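Klebicin C activity (Klebsiella pneumoniae, PDB 7NNA) is a bacteriocin domain that probably helps import the toxin into target cells by binding TolC, the outer-membrane antibiotic efflux channel. Local coordinates at residues 57-68 against 116-127. Numbering follows the deposited sequence.
Sequences AKAKQAKLTQHL and AEREAKRAEEAY. Unlike the reference sequence in segment 57-68: Gln-66 (reference Leu).
Ala-57 meets Tyr-127 at one end of this contact and Leu-68 meets Ala-116 at the other, for the helical segments 57-68 and 116-127 run antiparallel at 161°. Their axes approach to 8.4 Å, a spacing that small residues allow: Ala-116, Ala-120 and Ala-123 bring one backbone close to the other. Leucines reach across between the alanine methyls. Leu-64 places CD1 3.8 Å from Ala-123 CB, while Leu-68 has CG anti to its backbone N (chi1 171°), which carries CD1 to within 3.8 Å of Glu-117 CB.

Toward Tyr-127 the contact is made by its ring, which lies against segment 57-68. Lys-58 runs alongside CD1 and CE1, pointing the same way; its CA makes an off-centre CH-pi contact 4.1 Å from the ring centroid, and its extended aliphatic chain follows the ring out to the hydroxyl. On the same side of the ring plane, the long amide of Gln-61 brings OE1 to 3.3 Å from Tyr-127 CD2, turned 78° to the ring.

No direct hydrogen bond joins these two segments; waters bridge them beside the apolar contacts. One donates to Ala-57 O and Ala-123 O, a second to Leu-64 O and Ala-116 O. Threonine suits position 65 because its hydroxyl can return to the helix: OG1 donates to Gln-61 O at 2.9 Å, and that carbonyl also accepts from Thr-65 N.

Arg-113 forms a salt bridge with Glu-117 OE1 and touches Leu-68, while Ala-130 meets Ala-57, continuing the pairing of helices 14-79 and 93-197 in a long, two-helix antiparallel hairpin.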
loop_
_atom_site.group_PDB
_atom_site.type_symbol
_atom_site.label_atom_id
_atom_site.label_comp_id
_atom_site.label_asym_id
_atom_site.label_seq_id
_atom_site.Cartn_x
_atom_site.Cartn_y
_atom_site.Cartn_z
ATOM N N ALA A 57 1.792 15.899 14.234
ATOM C CA ALA A 57 0.591 16.717 14.469
ATOM C C ALA A 57 0.065 16.512 15.900
ATOM O O ALA A 57 -0.344 17.482 16.548
ATOM C CB ALA A 57 -0.487 16.379 13.447
ATOM N N LYS A 58 0.177 15.286 16.430
ATOM C CA LYS A 58 -0.214 14.930 17.787
ATOM C C LYS A 58 0.620 15.736 18.773
ATOM O O LYS A 58 0.069 16.375 19.698
ATOM C CB LYS A 58 0.021 13.430 18.035
ATOM C CG LYS A 58 -0.627 12.949 19.338
ATOM C CD LYS A 58 -0.213 11.511 19.664
ATOM C CE LYS A 58 -1.056 10.887 20.748
ATOM N NZ LYS A 58 -0.700 9.454 20.944
ATOM N N ALA A 59 1.936 15.809 18.532
ATOM C CA ALA A 59 2.813 16.594 19.401
ATOM C C ALA A 59 2.451 18.085 19.331
ATOM O O ALA A 59 2.455 18.808 20.363
ATOM C CB ALA A 59 4.269 16.388 18.992
ATOM N N LYS A 60 2.155 18.570 18.120
ATOM C CA LYS A 60 1.832 19.990 17.956
ATOM C C LYS A 60 0.508 20.375 18.648
ATOM O O LYS A 60 0.445 21.405 19.348
ATOM C CB LYS A 60 1.867 20.349 16.469
ATOM C CG LYS A 60 1.533 21.801 16.206
ATOM C CD LYS A 60 1.660 22.093 14.724
ATOM C CE LYS A 60 1.102 23.466 14.442
ATOM N NZ LYS A 60 1.209 23.802 13.018
ATOM N N GLN A 61 -0.508 19.508 18.551
ATOM C CA GLN A 61 -1.780 19.699 19.234
ATOM C C GLN A 61 -1.543 19.784 20.775
ATOM O O GLN A 61 -2.043 20.716 21.410
ATOM C CB GLN A 61 -2.751 18.548 18.883
ATOM C CG GLN A 61 -3.988 18.477 19.794
ATOM C CD GLN A 61 -4.785 17.215 19.524
ATOM O OE1 GLN A 61 -5.711 17.206 18.720
ATOM N NE2 GLN A 61 -4.433 16.110 20.166
ATOM N N ALA A 62 -0.724 18.863 21.348
ATOM C CA ALA A 62 -0.488 18.893 22.788
ATOM C C ALA A 62 0.219 20.177 23.210
ATOM O O ALA A 62 -0.062 20.709 24.306
ATOM C CB ALA A 62 0.320 17.667 23.233
ATOM N N LYS A 63 1.142 20.671 22.363
ATOM C CA LYS A 63 1.891 21.884 22.663
ATOM C C LYS A 63 1.042 23.163 22.664
ATOM O O LYS A 63 1.207 24.040 23.534
ATOM C CB LYS A 63 3.048 22.015 21.663
ATOM C CG LYS A 63 3.967 23.207 21.934
ATOM C CD LYS A 63 4.849 23.512 20.697
ATOM C CE LYS A 63 5.574 24.842 20.808
ATOM N NZ LYS A 63 4.765 25.986 20.253
ATOM N N LEU A 64 0.194 23.319 21.648
ATOM C CA LEU A 64 -0.648 24.507 21.569
ATOM C C LEU A 64 -1.801 24.445 22.582
ATOM O O LEU A 64 -2.242 25.480 23.039
ATOM C CB LEU A 64 -1.104 24.768 20.122
ATOM C CG LEU A 64 0.072 24.888 19.122
ATOM C CD1 LEU A 64 -0.433 25.181 17.739
ATOM C CD2 LEU A 64 1.037 25.989 19.526
ATOM N N THR A 65 -2.248 23.250 22.974
ATOM C CA THR A 65 -3.253 23.105 24.020
ATOM C C THR A 65 -2.630 23.570 25.359
ATOM O O THR A 65 -3.268 24.265 26.158
ATOM C CB THR A 65 -3.749 21.640 24.040
ATOM O OG1 THR A 65 -4.488 21.420 22.849
ATOM C CG2 THR A 65 -4.647 21.319 25.244
ATOM N N GLN A 66 -1.358 23.211 25.589
ATOM C CA GLN A 66 -0.653 23.644 26.796
ATOM C C GLN A 66 -0.490 25.148 26.800
ATOM O O GLN A 66 -0.649 25.780 27.860
ATOM C CB GLN A 66 0.715 22.966 26.904
ATOM C CG GLN A 66 1.482 23.364 28.190
ATOM C CD GLN A 66 0.732 22.934 29.438
ATOM O OE1 GLN A 66 0.279 21.783 29.562
ATOM N NE2 GLN A 66 0.578 23.868 30.390
ATOM N N HIS A 67 -0.202 25.752 25.643
ATOM C CA HIS A 67 -0.074 27.207 25.588
ATOM C C HIS A 67 -1.403 27.899 25.971
ATOM O O HIS A 67 -1.397 28.841 26.764
ATOM C CB HIS A 67 0.424 27.656 24.225
ATOM C CG HIS A 67 0.572 29.126 24.175
ATOM N ND1 HIS A 67 1.452 29.779 25.012
ATOM C CD2 HIS A 67 -0.087 30.033 23.431
ATOM C CE1 HIS A 67 1.335 31.064 24.725
ATOM N NE2 HIS A 67 0.445 31.258 23.752
ATOM N N LEU A 68 -2.530 27.383 25.475
ATOM C CA LEU A 68 -3.859 27.895 25.816
ATOM C C LEU A 68 -4.093 27.755 27.336
ATOM O O LEU A 68 -4.491 28.706 27.996
ATOM C CB LEU A 68 -4.912 27.087 25.032
ATOM C CG LEU A 68 -6.384 27.329 25.404
ATOM C CD1 LEU A 68 -6.780 28.839 25.248
ATOM C CD2 LEU A 68 -7.243 26.508 24.543
ATOM N N ALA A 116 -4.692 32.073 21.311
ATOM C CA ALA A 116 -4.151 30.743 21.661
ATOM C C ALA A 116 -5.196 29.639 21.381
ATOM O O ALA A 116 -4.836 28.513 20.919
ATOM C CB ALA A 116 -3.729 30.683 23.109
ATOM N N GLU A 117 -6.482 29.963 21.623
ATOM C CA GLU A 117 -7.510 28.988 21.362
ATOM C C GLU A 117 -7.707 28.747 19.867
ATOM O O GLU A 117 -7.850 27.591 19.444
ATOM C CB GLU A 117 -8.832 29.306 22.075
ATOM C CG GLU A 117 -9.749 28.106 21.909
ATOM C CD GLU A 117 -10.933 28.071 22.834
ATOM O OE1 GLU A 117 -11.477 29.160 23.104
ATOM O OE2 GLU A 117 -11.317 26.968 23.294
ATOM N N ARG A 118 -7.722 29.808 19.049
ATOM C CA ARG A 118 -7.814 29.632 17.591
ATOM C C ARG A 118 -6.673 28.709 17.059
ATOM O O ARG A 118 -6.913 27.788 16.243
ATOM C CB ARG A 118 -7.716 30.998 16.912
ATOM C CG ARG A 118 -8.987 31.341 16.138
ATOM C CD ARG A 118 -8.941 32.676 15.412
ATOM N NE ARG A 118 -9.224 33.783 16.313
ATOM C CZ ARG A 118 -8.331 34.693 16.693
ATOM N NH1 ARG A 118 -8.674 35.649 17.541
ATOM N NH2 ARG A 118 -7.093 34.665 16.208
ATOM N N GLU A 119 -5.459 28.910 17.567
ATOM C CA GLU A 119 -4.306 28.103 17.156
ATOM C C GLU A 119 -4.389 26.667 17.658
ATOM O O GLU A 119 -3.982 25.748 16.929
ATOM C CB GLU A 119 -2.986 28.751 17.607
ATOM C CG GLU A 119 -2.731 30.060 16.888
ATOM C CD GLU A 119 -1.408 30.721 17.222
ATOM O OE1 GLU A 119 -1.319 31.964 17.093
ATOM O OE2 GLU A 119 -0.463 29.998 17.622
ATOM N N ALA A 120 -4.916 26.447 18.880
ATOM C CA ALA A 120 -5.054 25.081 19.386
ATOM C C ALA A 120 -6.077 24.329 18.554
ATOM O O ALA A 120 -5.808 23.194 18.137
ATOM C CB ALA A 120 -5.453 25.105 20.846
ATOM N N LYS A 121 -7.201 24.993 18.210
ATOM C CA LYS A 121 -8.232 24.404 17.367
ATOM C C LYS A 121 -7.720 24.028 15.991
ATOM O O LYS A 121 -8.086 22.951 15.502
ATOM C CB LYS A 121 -9.467 25.296 17.295
ATOM C CG LYS A 121 -10.240 25.272 18.594
ATOM C CD LYS A 121 -11.542 26.021 18.462
ATOM C CE LYS A 121 -12.275 26.137 19.773
ATOM N NZ LYS A 121 -12.881 24.838 20.154
ATOM N N ARG A 122 -6.875 24.870 15.365
ATOM C CA ARG A 122 -6.307 24.545 14.056
ATOM C C ARG A 122 -5.409 23.331 14.159
ATOM O O ARG A 122 -5.439 22.484 13.267
ATOM C CB ARG A 122 -5.487 25.712 13.482
ATOM C CG ARG A 122 -6.284 26.979 13.248
ATOM C CD ARG A 122 -5.484 27.990 12.446
ATOM N NE ARG A 122 -6.039 29.338 12.563
ATOM C CZ ARG A 122 -5.443 30.346 13.189
ATOM N NH1 ARG A 122 -4.240 30.185 13.726
ATOM N NH2 ARG A 122 -6.020 31.534 13.240
ATOM N N ALA A 123 -4.596 23.248 15.224
ATOM C CA ALA A 123 -3.694 22.111 15.439
ATOM C C ALA A 123 -4.483 20.810 15.710
ATOM O O ALA A 123 -4.060 19.741 15.236
ATOM C CB ALA A 123 -2.744 22.422 16.597
ATOM N N GLU A 124 -5.635 20.910 16.407
ATOM C CA GLU A 124 -6.515 19.764 16.689
ATOM C C GLU A 124 -7.074 19.222 15.367
ATOM O O GLU A 124 -7.092 18.005 15.149
ATOM C CB GLU A 124 -7.682 20.203 17.602
ATOM C CG GLU A 124 -7.357 20.301 19.080
ATOM C CD GLU A 124 -8.429 20.974 19.931
ATOM O OE1 GLU A 124 -9.431 21.483 19.368
ATOM O OE2 GLU A 124 -8.249 21.009 21.169
ATOM N N GLU A 125 -7.508 20.135 14.475
ATOM C CA GLU A 125 -8.044 19.817 13.163
ATOM C C GLU A 125 -6.925 19.195 12.275
ATOM O O GLU A 125 -7.185 18.266 11.497
ATOM C CB GLU A 125 -8.563 21.112 12.513
ATOM C CG GLU A 125 -9.993 21.460 12.869
ATOM C CD GLU A 125 -10.500 22.831 12.416
ATOM O OE1 GLU A 125 -9.682 23.675 11.971
ATOM O OE2 GLU A 125 -11.724 23.069 12.545
ATOM N N ALA A 126 -5.704 19.715 12.383
ATOM C CA ALA A 126 -4.585 19.184 11.608
ATOM C C ALA A 126 -4.209 17.762 12.105
ATOM O O ALA A 126 -3.856 16.913 11.286
ATOM C CB ALA A 126 -3.400 20.139 11.708
ATOM N N TYR A 127 -4.381 17.469 13.410
ATOM C CA TYR A 127 -4.122 16.125 13.963
ATOM C C TYR A 127 -5.193 15.165 13.493
ATOM O O TYR A 127 -4.866 14.049 13.098
ATOM C CB TYR A 127 -4.072 16.179 15.498
ATOM C CG TYR A 127 -3.977 14.816 16.139
ATOM C CD1 TYR A 127 -3.012 13.899 15.732
ATOM C CD2 TYR A 127 -4.879 14.423 17.115
ATOM C CE1 TYR A 127 -2.928 12.640 16.305
ATOM C CE2 TYR A 127 -4.788 13.175 17.720
ATOM C CZ TYR A 127 -3.808 12.286 17.312
ATOM O OH TYR A 127 -3.699 11.058 17.919
HETATM O O HOH W 1 -1.411 19.498 14.722
HETATM O O HOH W 2 -2.321 27.878 21.433
HETATM O O HOH W 3 -7.135 22.752 23.450
#